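Local coordinates for protein halotolerant alpha-type carbonic anhydrase (dCA II) (Dunaliella salina, PDB 1Y7W) that catalyses, as an alpha-type carbonic anhydrase with a zinc ion, the reversible hydration of carbon dioxide, and tolerates high salt, at residues F131-E137 and V272-R276; E137-N141 and W242-T246; I143-L147 and M172-S176. One frame throughout, in Å; residues are numbered along the deposited sequence.

Segments 131-137 and 137-141 meet at Glu137, which links interactions 1 and 2, whose centres lie about 13 Å apart; its carboxylate serves the first, while His138 and Ile140 carry the second. Interaction 1 holds the zinc ligand His132. In interaction 2 the side chain of Trp242 passes about 5 Å from the zinc ion, and in interaction 3 that of Leu147 stays about 10 Å away. Interaction 3 has its centre about 10 Å from that of interaction 1 and is tied to it by a probable hydrogen bond, Ser136 OG to Tyr145 N at 2.9 Å. It also meets interaction 2, where Ile140 CD1 packs against Tyr145 OH at 3.7 Å.

Interaction 1 (F131-E137 and V272-R276); sequences FHHFLSE and VVNNR. With ZN (zinc ion), chain D.
The zinc site of this alpha-carbonic anhydrase is backed by loop 272-276, whose Asn274 grips His132 and both of its chain neighbours. His132 NE2 binds the zinc ion at 2.1 Å, alongside His130, His150 and a water. From His132 ND1 a nearly straight bond (178°) runs to Asn274 O at 2.8 Å; the oxygen lies in the ring plane, so this second-shell carbonyl fixes the ring's rotation. With CG set between the backbone N and the carbonyl carbon (chi1 63°), the Asn274 amide is turned to strand 120-133, and its oxygen and its nitrogen each bond to backbone. Asn274 OD1 accepts from His133 N at 2.8 Å, and Asn274 ND2 donates to a lone pair of Phe131 O at 3.1 Å. OD1 also sits over one face of the His133 ring. That ring points ND1 at Val272 O, 2.9 Å away in its plane, while NE2 accepts from Gly100 N. Replacing His133 by alanine removes both ring nitrogens, and Val272 O and Gly100 N would probably lose these partners. Leu135 CB packs on Val273 CG1 at 3.6 Å. The Glu137 carboxylate has two partners: OE1 bonds Thr232 OG1, and OE2 is met on its anti side by Arg276 N at 2.9 Å.

Interaction 2 (E137-N141 and W242-T246); sequences EHTIN and WHVFT
His138, Ile140 and Val244 form the heart of this contact, in which a short segment that includes strand 139-140 lies against strand 240-251 of the large mixed beta-sheet of the alpha-carbonic anhydrase fold. The backbones do not pair: the closest CA atoms, Ile140 to Thr246, are 7.4 Å apart, and no hydrogen bond crosses the gap, which side chains fill. Strand 139-140 instead pairs in parallel with strand 55-56, so the link to the large sheet is made by side chains, those of Ile140 in the strand and His138 just before it.

His138 has the greatest share of the buried surface, and its ring is approached in two ways. Val244 places CG2 squarely over one face, 3.7 Å from the centroid of the His138 ring and only 6° off its normal, a well-centred CH-pi contact. The other neighbour is Trp242, toward whose six-membered ring His138 presents an edge. The planes are inclined at 61° and the two ring centroids are 4.9 Å apart, which defines an edge-to-face pair. Its leading atom is His138 CE1, 3.7 Å from Trp242 CE3. With CG anti to the carbonyl carbon (chi1 -69°), the imidazole is swung to the side where both partners wait. Its two nitrogens are engaged as well, ND1 with Glu148 OE2 and NE2 with Tyr227 OH; these bonds limit rotation of a ring already held by apolar contacts. Tyr227 in turn stacks on Trp242.

Ile140 meets segment 242-246 at its Thr246 end, and more loosely. Its outer arm is extended at chi2, and this carries the terminal methyl to the backbone of Thr246, whose hydroxyl OG1 bonds Tyr291 OH. The nearest approach there is from Ile140 CD1 to Thr246 CA, at 4.0 Å.

Interaction 3 (I143-L147 and M172-S176); sequences IHYPL and MYKYS
Met172 lies across Tyr145, nearly perpendicular to it, in the first of three CH-pi contacts that each set an aliphatic group over a tyrosine face. Met172 CB stands over the face, 4.0 Å from the centroid of the Tyr145 ring, and a bend at chi2 (-64°) brings the sulfur back beside the same ring. Met172 SD is 4.7 Å from the Tyr145 centroid in an oblique position, a Met-aromatic contact. The Tyr145 edge, by contrast, faces backbone, with Tyr173 O near the ring plane.

Pro146 and Tyr175 lie antiparallel, overlapping in passing. Pro146 CG hangs over the middle of the Tyr175 ring, 3.5 Å from its centroid and 8° off the normal, and Pro146 CB lies over the hydroxyl end of the ring, 3.3 Å from Tyr175 CZ. Arg253 engages the Tyr175 ring too, through a cation-pi interaction.

These residues lie where the loop from strand 139-140 runs into strand 147-155 of the central beta-sheet of the alpha-carbonic anhydrase fold, beside its antiparallel neighbour 166-175. Pro146 has no N-H, and its CD lies 3.1 Å from Tyr173 O. A backbone bond runs from Tyr173 N to Leu147 O at 3.0 Å, bent to 144° at the hydrogen. The Leu147 side chain lies alongside that of Tyr173, and Leu147 CD2 leans over the phenol face toward its rim, 3.9 Å from the Tyr173 ring centroid.

Interaction 1 (F131-E137 and V272-R276)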
ATOM      1  N   PHE A 131      -3.126  -1.851  -4.628  1.00 13.82           N
ATOM      2  CA  PHE A 131      -1.931  -2.444  -5.234  1.00 14.98           C
ATOM      3  C   PHE A 131      -1.228  -1.551  -6.258  1.00 15.29           C
ATOM      4  O   PHE A 131      -1.861  -0.715  -6.915  1.00 14.27           O
ATOM      5  CB  PHE A 131      -2.304  -3.731  -5.997  1.00 16.03           C
ATOM      6  CG  PHE A 131      -2.895  -4.830  -5.141  1.00 16.51           C
ATOM      7  CD1 PHE A 131      -4.266  -4.892  -4.910  1.00 17.58           C
ATOM      8  CD2 PHE A 131      -2.063  -5.793  -4.566  1.00 18.03           C
ATOM      9  CE1 PHE A 131      -4.783  -5.899  -4.111  1.00 20.20           C
ATOM     10  CE2 PHE A 131      -2.554  -6.810  -3.764  1.00 19.83           C
ATOM     11  CZ  PHE A 131      -3.929  -6.863  -3.527  1.00 19.38           C
ATOM     12  N   HIS A 132       0.074  -1.787  -6.415  1.00 12.93           N
ATOM     13  CA  HIS A 132       0.847  -1.086  -7.468  1.00 13.05           C
ATOM     14  C   HIS A 132       1.325  -2.332  -8.230  1.00 13.34           C
ATOM     15  O   HIS A 132       2.059  -3.165  -7.683  1.00 14.02           O
ATOM     16  CB  HIS A 132       1.960  -0.245  -6.843  1.00 14.09           C
ATOM     17  CG  HIS A 132       1.414   0.932  -6.090  1.00 13.98           C
ATOM     18  ND1 HIS A 132       1.037   2.095  -6.719  1.00 14.69           N
ATOM     19  CD2 HIS A 132       1.033   1.067  -4.791  1.00 15.19           C
ATOM     20  CE1 HIS A 132       0.468   2.915  -5.843  1.00 18.91           C
ATOM     21  NE2 HIS A 132       0.450   2.311  -4.669  1.00 15.76           N
ATOM     22  N   HIS A 133       0.815  -2.456  -9.465  1.00 15.02           N
ATOM     23  CA  HIS A 133       1.025  -3.651 -10.273  1.00 16.05           C
ATOM     24  C   HIS A 133       1.989  -3.540 -11.447  1.00 16.64           C
ATOM     25  O   HIS A 133       2.077  -2.503 -12.107  1.00 16.50           O
ATOM     26  CB  HIS A 133      -0.353  -4.243 -10.732  1.00 14.04           C
ATOM     27  CG  HIS A 133      -1.464  -3.220 -10.950  1.00 16.06           C
ATOM     28  ND1 HIS A 133      -1.552  -2.403 -12.056  1.00 14.79           N
ATOM     29  CD2 HIS A 133      -2.560  -2.932 -10.197  1.00 15.48           C
ATOM     30  CE1 HIS A 133      -2.649  -1.666 -11.982  1.00 17.72           C
ATOM     31  NE2 HIS A 133      -3.280  -1.970 -10.859  1.00 15.26           N
ATOM     32  N   PHE A 134       2.687  -4.658 -11.669  1.00 18.64           N
ATOM     33  CA  PHE A 134       3.708  -4.857 -12.679  1.00 17.83           C
ATOM     34  C   PHE A 134       5.076  -4.289 -12.321  1.00 18.77           C
ATOM     35  O   PHE A 134       6.098  -4.909 -12.628  1.00 17.69           O
ATOM     36  CB  PHE A 134       3.211  -4.416 -14.029  1.00 17.58           C
ATOM     37  CG  PHE A 134       2.172  -5.371 -14.563  1.00 20.90           C
ATOM     38  CD1 PHE A 134       2.551  -6.642 -15.031  1.00 20.90           C
ATOM     39  CD2 PHE A 134       0.815  -5.083 -14.454  1.00 17.60           C
ATOM     40  CE1 PHE A 134       1.560  -7.587 -15.364  1.00 22.95           C
ATOM     41  CE2 PHE A 134      -0.149  -6.008 -14.780  1.00 21.06           C
ATOM     42  CZ  PHE A 134       0.214  -7.254 -15.233  1.00 19.94           C
ATOM     43  N   LEU A 135       5.118  -3.134 -11.651  1.00 15.44           N
ATOM     44  CA  LEU A 135       6.394  -2.667 -11.144  1.00 16.22           C
ATOM     45  C   LEU A 135       6.091  -2.148  -9.727  1.00 16.70           C
ATOM     46  O   LEU A 135       5.156  -1.377  -9.591  1.00 18.59           O
ATOM     47  CB  LEU A 135       6.973  -1.504 -11.978  1.00 17.08           C
ATOM     48  CG  LEU A 135       7.668  -1.907 -13.309  1.00 19.73           C
ATOM     49  CD1 LEU A 135       8.224  -0.635 -13.959  1.00 18.39           C
ATOM     50  CD2 LEU A 135       8.788  -2.953 -13.002  1.00 20.10           C
ATOM     51  N   SER A 136       6.863  -2.540  -8.734  1.00 15.31           N
ATOM     52  CA  SER A 136       6.691  -2.049  -7.381  1.00 16.72           C
ATOM     53  C   SER A 136       7.132  -0.561  -7.271  1.00 17.54           C
ATOM     54  O   SER A 136       7.923  -0.064  -8.115  1.00 15.35           O
ATOM     55  CB  SER A 136       7.520  -2.884  -6.402  1.00 16.33           C
ATOM     56  OG  SER A 136       8.894  -2.828  -6.755  1.00 18.71           O
ATOM     57  N   GLU A 137       6.599   0.151  -6.272  1.00 15.29           N
ATOM     58  CA  GLU A 137       7.010   1.546  -6.025  1.00 17.15           C
ATOM     59  C   GLU A 137       8.350   1.524  -5.272  1.00 17.28           C
ATOM     60  O   GLU A 137       9.359   2.101  -5.723  1.00 17.23           O
ATOM     61  CB  GLU A 137       5.910   2.254  -5.212  1.00 16.35           C
ATOM     62  CG  GLU A 137       4.637   2.336  -6.041  1.00 15.15           C
ATOM     63  CD  GLU A 137       3.760   3.532  -5.654  1.00 16.03           C
ATOM     64  OE1 GLU A 137       3.420   3.661  -4.457  1.00 14.08           O
ATOM     65  OE2 GLU A 137       3.418   4.320  -6.539  1.00 15.58           O
ATOM     66  N   VAL A 272      -1.372   0.605 -16.975  1.00 25.43           N
ATOM     67  CA  VAL A 272      -1.364  -0.710 -16.380  1.00 23.58           C
ATOM     68  C   VAL A 272      -0.217  -0.841 -15.381  1.00 20.78           C
ATOM     69  O   VAL A 272      -0.272  -1.689 -14.513  1.00 19.48           O
ATOM     70  CB  VAL A 272      -1.236  -1.764 -17.483  1.00 25.14           C
ATOM     71  CG1 VAL A 272      -1.179  -3.128 -16.897  1.00 29.87           C
ATOM     72  CG2 VAL A 272      -2.443  -1.684 -18.411  1.00 29.14           C
ATOM     73  N   VAL A 273       0.825  -0.027 -15.515  1.00 17.96           N
ATOM     74  CA  VAL A 273       1.966  -0.099 -14.591  1.00 16.80           C
ATOM     75  C   VAL A 273       1.836   1.216 -13.733  1.00 18.21           C
ATOM     76  O   VAL A 273       2.226   2.318 -14.162  1.00 19.25           O
ATOM     77  CB  VAL A 273       3.317  -0.131 -15.356  1.00 17.64           C
ATOM     78  CG1 VAL A 273       4.462  -0.398 -14.367  1.00 16.37           C
ATOM     79  CG2 VAL A 273       3.309  -1.282 -16.425  1.00 13.57           C
ATOM     80  N   ASN A 274       1.297   1.085 -12.519  1.00 15.39           N
ATOM     81  CA  ASN A 274       1.014   2.289 -11.723  1.00 15.75           C
ATOM     82  C   ASN A 274       1.920   2.590 -10.548  1.00 15.10           C
ATOM     83  O   ASN A 274       1.466   2.670  -9.376  1.00 16.07           O
ATOM     84  CB  ASN A 274      -0.457   2.202 -11.257  1.00 14.76           C
ATOM     85  CG  ASN A 274      -0.712   1.011 -10.339  1.00 16.58           C
ATOM     86  OD1 ASN A 274      -0.077  -0.039 -10.485  1.00 13.98           O
ATOM     87  ND2 ASN A 274      -1.675   1.150  -9.395  1.00 13.47           N
ATOM     88  N   ASN A 275       3.219   2.687 -10.823  1.00 14.69           N
ATOM     89  CA  ASN A 275       4.185   3.029  -9.795  1.00 15.41           C
ATOM     90  C   ASN A 275       4.779   4.427  -9.977  1.00 15.93           C
ATOM     91  O   ASN A 275       5.143   4.849 -11.104  1.00 15.49           O
ATOM     92  CB  ASN A 275       5.364   2.030  -9.766  1.00 14.80           C
ATOM     93  CG  ASN A 275       6.146   2.039 -11.090  1.00 15.52           C
ATOM     94  OD1 ASN A 275       5.546   1.961 -12.133  1.00 14.35           O
ATOM     95  ND2 ASN A 275       7.456   2.144 -11.025  1.00 15.26           N
ATOM     96  N   ARG A 276       4.912   5.145  -8.843  1.00 15.78           N
ATOM     97  CA  ARG A 276       5.592   6.433  -8.879  1.00 13.99           C
ATOM     98  C   ARG A 276       7.105   6.088  -8.816  1.00 14.49           C
ATOM     99  O   ARG A 276       7.511   5.143  -8.107  1.00 15.44           O
ATOM    100  CB  ARG A 276       5.300   7.283  -7.633  1.00 15.58           C
ATOM    101  CG  ARG A 276       6.005   8.633  -7.742  1.00 13.54           C
ATOM    102  CD  ARG A 276       5.812   9.404  -6.387  1.00 13.21           C
ATOM    103  NE  ARG A 276       6.204  10.818  -6.504  1.00 15.10           N
ATOM    104  CZ  ARG A 276       6.263  11.660  -5.480  1.00 16.49           C
ATOM    105  NH1 ARG A 276       5.964  11.210  -4.261  1.00 16.62           N
ATOM    106  NH2 ARG A 276       6.615  12.944  -5.663  1.00 15.72           N
TER
HETATM  107 ZN    ZN D 283      -0.063   2.890  -2.753  1.00 17.72          ZN
HETATM  108  O   HOH W   1       9.207   3.052  -8.418  1.00 16.18           O
HETATM  109  O   HOH W   2      -0.184   4.753  -3.168  1.00 28.85           O

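Interaction 2 (E137-N141 and W242-T246)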
ATOM      1  N   GLU A 137       6.599   0.151  -6.272  1.00 15.29           N
ATOM      2  CA  GLU A 137       7.010   1.546  -6.025  1.00 17.15           C
ATOM      3  C   GLU A 137       8.350   1.524  -5.272  1.00 17.28           C
ATOM      4  O   GLU A 137       9.359   2.101  -5.723  1.00 17.23           O
ATOM      5  CB  GLU A 137       5.910   2.254  -5.212  1.00 16.35           C
ATOM      6  CG  GLU A 137       4.637   2.336  -6.041  1.00 15.15           C
ATOM      7  CD  GLU A 137       3.760   3.532  -5.654  1.00 16.03           C
ATOM      8  OE1 GLU A 137       3.420   3.661  -4.457  1.00 14.08           O
ATOM      9  OE2 GLU A 137       3.418   4.320  -6.539  1.00 15.58           O
ATOM     10  N   HIS A 138       8.401   0.867  -4.115  1.00 14.96           N
ATOM     11  CA  HIS A 138       9.716   0.766  -3.457  1.00 16.90           C
ATOM     12  C   HIS A 138      10.562  -0.298  -4.176  1.00 16.99           C
ATOM     13  O   HIS A 138       9.996  -1.153  -4.872  1.00 17.00           O
ATOM     14  CB  HIS A 138       9.621   0.297  -2.005  1.00 15.26           C
ATOM     15  CG  HIS A 138       8.992   1.306  -1.109  1.00 16.87           C
ATOM     16  ND1 HIS A 138       7.617   1.445  -1.007  1.00 15.75           N
ATOM     17  CD2 HIS A 138       9.538   2.288  -0.345  1.00 16.70           C
ATOM     18  CE1 HIS A 138       7.349   2.478  -0.221  1.00 15.41           C
ATOM     19  NE2 HIS A 138       8.487   3.008   0.188  1.00 16.83           N
ATOM     20  N   THR A 139      11.889  -0.178  -4.045  1.00 17.01           N
ATOM     21  CA  THR A 139      12.798  -1.209  -4.545  1.00 17.91           C
ATOM     22  C   THR A 139      13.577  -1.647  -3.296  1.00 19.76           C
ATOM     23  O   THR A 139      13.631  -0.904  -2.304  1.00 19.45           O
ATOM     24  CB  THR A 139      13.804  -0.694  -5.620  1.00 18.61           C
ATOM     25  OG1 THR A 139      14.477   0.472  -5.148  1.00 19.94           O
ATOM     26  CG2 THR A 139      13.107  -0.421  -6.936  1.00 17.25           C
ATOM     27  N   ILE A 140      14.150  -2.860  -3.320  1.00 19.27           N
ATOM     28  CA  ILE A 140      14.947  -3.401  -2.228  1.00 21.07           C
ATOM     29  C   ILE A 140      16.294  -3.752  -2.889  1.00 22.32           C
ATOM     30  O   ILE A 140      16.357  -4.544  -3.841  1.00 20.80           O
ATOM     31  CB  ILE A 140      14.295  -4.669  -1.605  1.00 20.93           C
ATOM     32  CG1 ILE A 140      12.890  -4.312  -1.063  1.00 22.27           C
ATOM     33  CG2 ILE A 140      15.109  -5.127  -0.408  1.00 22.37           C
ATOM     34  CD1 ILE A 140      12.156  -5.549  -0.453  1.00 21.12           C
ATOM     35  N   ASN A 141      17.349  -3.130  -2.383  1.00 22.32           N
ATOM     36  CA  ASN A 141      18.676  -3.238  -2.981  1.00 24.25           C
ATOM     37  C   ASN A 141      18.642  -3.001  -4.498  1.00 24.33           C
ATOM     38  O   ASN A 141      19.305  -3.681  -5.286  1.00 24.63           O
ATOM     39  CB  ASN A 141      19.336  -4.573  -2.569  1.00 24.24           C
ATOM     40  CG  ASN A 141      19.456  -4.665  -1.084  1.00 24.32           C
ATOM     41  OD1 ASN A 141      19.921  -3.728  -0.460  1.00 28.01           O
ATOM     42  ND2 ASN A 141      18.993  -5.754  -0.499  1.00 26.59           N
ATOM     43  N   TRP A 242       6.160   4.856   7.005  1.00 17.13           N
ATOM     44  CA  TRP A 242       6.210   3.701   6.130  1.00 15.31           C
ATOM     45  C   TRP A 242       6.791   2.473   6.834  1.00 14.98           C
ATOM     46  O   TRP A 242       7.712   2.588   7.666  1.00 14.62           O
ATOM     47  CB  TRP A 242       7.059   4.026   4.846  1.00 15.39           C
ATOM     48  CG  TRP A 242       6.240   4.723   3.785  1.00 12.75           C
ATOM     49  CD1 TRP A 242       6.140   6.083   3.541  1.00 14.41           C
ATOM     50  CD2 TRP A 242       5.372   4.088   2.882  1.00 13.96           C
ATOM     51  NE1 TRP A 242       5.259   6.318   2.512  1.00 13.53           N
ATOM     52  CE2 TRP A 242       4.773   5.098   2.090  1.00 14.17           C
ATOM     53  CE3 TRP A 242       5.036   2.744   2.654  1.00 14.23           C
ATOM     54  CZ2 TRP A 242       3.854   4.806   1.071  1.00 14.43           C
ATOM     55  CZ3 TRP A 242       4.139   2.444   1.649  1.00 15.98           C
ATOM     56  CH2 TRP A 242       3.548   3.485   0.859  1.00 16.36           C
ATOM     57  N   HIS A 243       6.252   1.306   6.494  1.00 15.24           N
ATOM     58  CA  HIS A 243       6.743   0.034   7.041  1.00 13.70           C
ATOM     59  C   HIS A 243       6.801  -0.899   5.813  1.00 17.25           C
ATOM     60  O   HIS A 243       5.794  -1.469   5.408  1.00 17.98           O
ATOM     61  CB  HIS A 243       5.775  -0.535   8.095  1.00 14.91           C
ATOM     62  CG  HIS A 243       5.371   0.443   9.157  1.00 15.75           C
ATOM     63  ND1 HIS A 243       4.544   1.522   8.904  1.00 14.20           N
ATOM     64  CD2 HIS A 243       5.711   0.530  10.466  1.00 14.93           C
ATOM     65  CE1 HIS A 243       4.415   2.241  10.006  1.00 16.49           C
ATOM     66  NE2 HIS A 243       5.111   1.666  10.966  1.00 16.65           N
ATOM     67  N   VAL A 244       7.973  -1.039   5.204  1.00 16.68           N
ATOM     68  CA  VAL A 244       8.112  -1.883   4.025  1.00 18.61           C
ATOM     69  C   VAL A 244       8.728  -3.244   4.399  1.00 17.65           C
ATOM     70  O   VAL A 244       9.898  -3.303   4.749  1.00 16.49           O
ATOM     71  CB  VAL A 244       8.982  -1.161   2.981  1.00 18.22           C
ATOM     72  CG1 VAL A 244       9.068  -1.994   1.723  1.00 19.95           C
ATOM     73  CG2 VAL A 244       8.363   0.188   2.669  1.00 18.13           C
ATOM     74  N   PHE A 245       7.916  -4.310   4.391  1.00 16.96           N
ATOM     75  CA  PHE A 245       8.390  -5.653   4.732  1.00 18.32           C
ATOM     76  C   PHE A 245       9.344  -6.129   3.674  1.00 18.17           C
ATOM     77  O   PHE A 245       9.032  -6.072   2.528  1.00 17.11           O
ATOM     78  CB  PHE A 245       7.189  -6.588   4.880  1.00 19.56           C
ATOM     79  CG  PHE A 245       6.429  -6.289   6.124  1.00 22.40           C
ATOM     80  CD1 PHE A 245       6.587  -7.095   7.254  1.00 24.44           C
ATOM     81  CD2 PHE A 245       5.701  -5.091   6.235  1.00 24.24           C
ATOM     82  CE1 PHE A 245       6.024  -6.728   8.507  1.00 24.32           C
ATOM     83  CE2 PHE A 245       5.133  -4.690   7.467  1.00 25.10           C
ATOM     84  CZ  PHE A 245       5.293  -5.525   8.611  1.00 26.96           C
ATOM     85  N   THR A 246      10.471  -6.672   4.101  1.00 19.14           N
ATOM     86  CA  THR A 246      11.493  -7.090   3.159  1.00 21.32           C
ATOM     87  C   THR A 246      11.435  -8.543   2.674  1.00 21.84           C
ATOM     88  O   THR A 246      12.153  -8.885   1.776  1.00 22.83           O
ATOM     89  CB  THR A 246      12.890  -6.699   3.753  1.00 21.11           C
ATOM     90  OG1 THR A 246      13.027  -7.238   5.064  1.00 21.65           O
ATOM     91  CG2 THR A 246      12.985  -5.167   3.849  1.00 23.24           C
TER

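Interaction 3 (I143-L147 and M172-S176)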
ATOM      1  N   ILE A 143      16.281  -3.543  -6.627  1.00 20.87           N
ATOM      2  CA  ILE A 143      15.432  -4.458  -7.372  1.00 21.27           C
ATOM      3  C   ILE A 143      13.946  -4.186  -7.202  1.00 19.91           C
ATOM      4  O   ILE A 143      13.526  -3.984  -6.074  1.00 19.00           O
ATOM      5  CB  ILE A 143      15.712  -5.877  -6.860  1.00 22.33           C
ATOM      6  CG1 ILE A 143      17.188  -6.185  -7.071  1.00 23.15           C
ATOM      7  CG2 ILE A 143      14.773  -6.932  -7.493  1.00 20.80           C
ATOM      8  CD1 ILE A 143      17.585  -6.041  -8.478  1.00 28.24           C
ATOM      9  N   HIS A 144      13.203  -4.187  -8.307  1.00 19.53           N
ATOM     10  CA  HIS A 144      11.735  -4.050  -8.329  1.00 19.87           C
ATOM     11  C   HIS A 144      11.090  -5.434  -8.173  1.00 19.97           C
ATOM     12  O   HIS A 144      11.751  -6.487  -8.407  1.00 14.46           O
ATOM     13  CB  HIS A 144      11.208  -3.450  -9.655  1.00 21.99           C
ATOM     14  CG  HIS A 144      11.373  -1.949  -9.773  1.00 22.17           C
ATOM     15  ND1 HIS A 144      10.420  -1.054  -9.317  1.00 23.65           N
ATOM     16  CD2 HIS A 144      12.372  -1.193 -10.312  1.00 22.47           C
ATOM     17  CE1 HIS A 144      10.818   0.186  -9.580  1.00 22.47           C
ATOM     18  NE2 HIS A 144      11.993   0.131 -10.186  1.00 21.96           N
ATOM     19  N   TYR A 145       9.814  -5.430  -7.719  1.00 18.47           N
ATOM     20  CA  TYR A 145       9.011  -6.653  -7.576  1.00 17.66           C
ATOM     21  C   TYR A 145       7.830  -6.409  -8.485  1.00 16.47           C
ATOM     22  O   TYR A 145       7.473  -5.257  -8.766  1.00 16.07           O
ATOM     23  CB  TYR A 145       8.559  -6.881  -6.106  1.00 16.84           C
ATOM     24  CG  TYR A 145       9.703  -7.222  -5.203  1.00 17.63           C
ATOM     25  CD1 TYR A 145      10.005  -8.547  -4.900  1.00 18.85           C
ATOM     26  CD2 TYR A 145      10.584  -6.231  -4.760  1.00 18.79           C
ATOM     27  CE1 TYR A 145      11.167  -8.859  -4.171  1.00 20.25           C
ATOM     28  CE2 TYR A 145      11.710  -6.529  -4.055  1.00 19.98           C
ATOM     29  CZ  TYR A 145      12.005  -7.835  -3.757  1.00 22.08           C
ATOM     30  OH  TYR A 145      13.141  -8.109  -3.009  1.00 23.92           O
ATOM     31  N   PRO A 146       7.192  -7.469  -8.975  1.00 16.29           N
ATOM     32  CA  PRO A 146       6.055  -7.268  -9.869  1.00 18.12           C
ATOM     33  C   PRO A 146       4.762  -6.774  -9.194  1.00 15.86           C
ATOM     34  O   PRO A 146       3.789  -6.388  -9.873  1.00 16.89           O
ATOM     35  CB  PRO A 146       5.866  -8.655 -10.503  1.00 17.54           C
ATOM     36  CG  PRO A 146       6.368  -9.572  -9.465  1.00 16.62           C
ATOM     37  CD  PRO A 146       7.595  -8.886  -8.934  1.00 18.28           C
ATOM     38  N   LEU A 147       4.762  -6.785  -7.875  1.00 17.31           N
ATOM     39  CA  LEU A 147       3.529  -6.343  -7.174  1.00 16.31           C
ATOM     40  C   LEU A 147       3.851  -5.808  -5.804  1.00 14.63           C
ATOM     41  O   LEU A 147       4.687  -6.372  -5.105  1.00 14.79           O
ATOM     42  CB  LEU A 147       2.536  -7.538  -7.048  1.00 16.69           C
ATOM     43  CG  LEU A 147       1.111  -7.244  -6.520  1.00 16.35           C
ATOM     44  CD1 LEU A 147       0.328  -6.247  -7.475  1.00 14.77           C
ATOM     45  CD2 LEU A 147       0.309  -8.634  -6.429  1.00 17.32           C
ATOM     46  N   MET A 172       5.681  -6.834  -0.600  1.00 17.98           N
ATOM     47  CA  MET A 172       6.100  -7.185  -1.971  1.00 16.34           C
ATOM     48  C   MET A 172       5.716  -8.617  -2.358  1.00 16.11           C
ATOM     49  O   MET A 172       5.574  -9.489  -1.500  1.00 14.80           O
ATOM     50  CB  MET A 172       7.639  -7.114  -2.061  1.00 17.80           C
ATOM     51  CG  MET A 172       8.206  -5.774  -1.663  1.00 18.44           C
ATOM     52  SD  MET A 172       7.627  -4.532  -2.851  1.00 17.90           S
ATOM     53  CE  MET A 172       8.731  -3.148  -2.446  1.00 16.54           C
ATOM     54  N   TYR A 173       5.607  -8.853  -3.661  1.00 16.20           N
ATOM     55  CA  TYR A 173       5.370 -10.186  -4.181  1.00 15.82           C
ATOM     56  C   TYR A 173       6.423 -10.400  -5.258  1.00 17.74           C
ATOM     57  O   TYR A 173       6.579  -9.532  -6.112  1.00 19.14           O
ATOM     58  CB  TYR A 173       4.035 -10.317  -4.875  1.00 16.37           C
ATOM     59  CG  TYR A 173       2.863 -10.131  -3.963  1.00 17.29           C
ATOM     60  CD1 TYR A 173       2.526  -8.848  -3.482  1.00 17.60           C
ATOM     61  CD2 TYR A 173       2.088 -11.243  -3.552  1.00 20.19           C
ATOM     62  CE1 TYR A 173       1.419  -8.689  -2.584  1.00 18.87           C
ATOM     63  CE2 TYR A 173       0.997 -11.095  -2.672  1.00 19.19           C
ATOM     64  CZ  TYR A 173       0.675  -9.816  -2.195  1.00 20.84           C
ATOM     65  OH  TYR A 173      -0.376  -9.689  -1.304  1.00 20.95           O
ATOM     66  N   LYS A 174       7.168 -11.496  -5.167  1.00 18.74           N
ATOM     67  CA  LYS A 174       8.140 -11.826  -6.216  1.00 19.63           C
ATOM     68  C   LYS A 174       7.525 -12.882  -7.170  1.00 20.13           C
ATOM     69  O   LYS A 174       6.652 -13.694  -6.781  1.00 20.17           O
ATOM     70  CB  LYS A 174       9.425 -12.405  -5.609  1.00 20.92           C
ATOM     71  CG  LYS A 174       9.242 -13.715  -4.870  1.00 23.64           C
ATOM     72  CD  LYS A 174      10.598 -14.335  -4.473  1.00 27.00           C
ATOM     73  CE  LYS A 174      10.389 -15.645  -3.667  1.00 28.92           C
ATOM     74  NZ  LYS A 174      11.683 -16.248  -3.135  1.00 29.88           N
ATOM     75  N   TYR A 175       7.960 -12.873  -8.430  1.00 21.31           N
ATOM     76  CA  TYR A 175       7.442 -13.857  -9.367  1.00 23.49           C
ATOM     77  C   TYR A 175       7.965 -15.216  -8.885  1.00 24.91           C
ATOM     78  O   TYR A 175       9.114 -15.361  -8.470  1.00 23.69           O
ATOM     79  CB  TYR A 175       7.957 -13.611 -10.811  1.00 23.38           C
ATOM     80  CG  TYR A 175       7.136 -12.614 -11.596  1.00 22.26           C
ATOM     81  CD1 TYR A 175       5.762 -12.757 -11.704  1.00 20.70           C
ATOM     82  CD2 TYR A 175       7.739 -11.513 -12.223  1.00 22.46           C
ATOM     83  CE1 TYR A 175       4.998 -11.824 -12.416  1.00 20.63           C
ATOM     84  CE2 TYR A 175       6.960 -10.565 -12.945  1.00 19.84           C
ATOM     85  CZ  TYR A 175       5.597 -10.743 -13.018  1.00 19.64           C
ATOM     86  OH  TYR A 175       4.812  -9.814 -13.649  1.00 20.44           O
ATOM     87  N   SER A 176       7.115 -16.209  -8.987  1.00 27.12           N
ATOM     88  CA  SER A 176       7.460 -17.545  -8.535  1.00 30.46           C
ATOM     89  C   SER A 176       6.635 -18.528  -9.380  1.00 32.78           C
ATOM     90  O   SER A 176       5.755 -18.093 -10.123  1.00 31.72           O
ATOM     91  CB  SER A 176       7.076 -17.639  -7.062  1.00 29.12           C
ATOM     92  OG  SER A 176       6.888 -18.958  -6.645  1.00 30.86           O
TER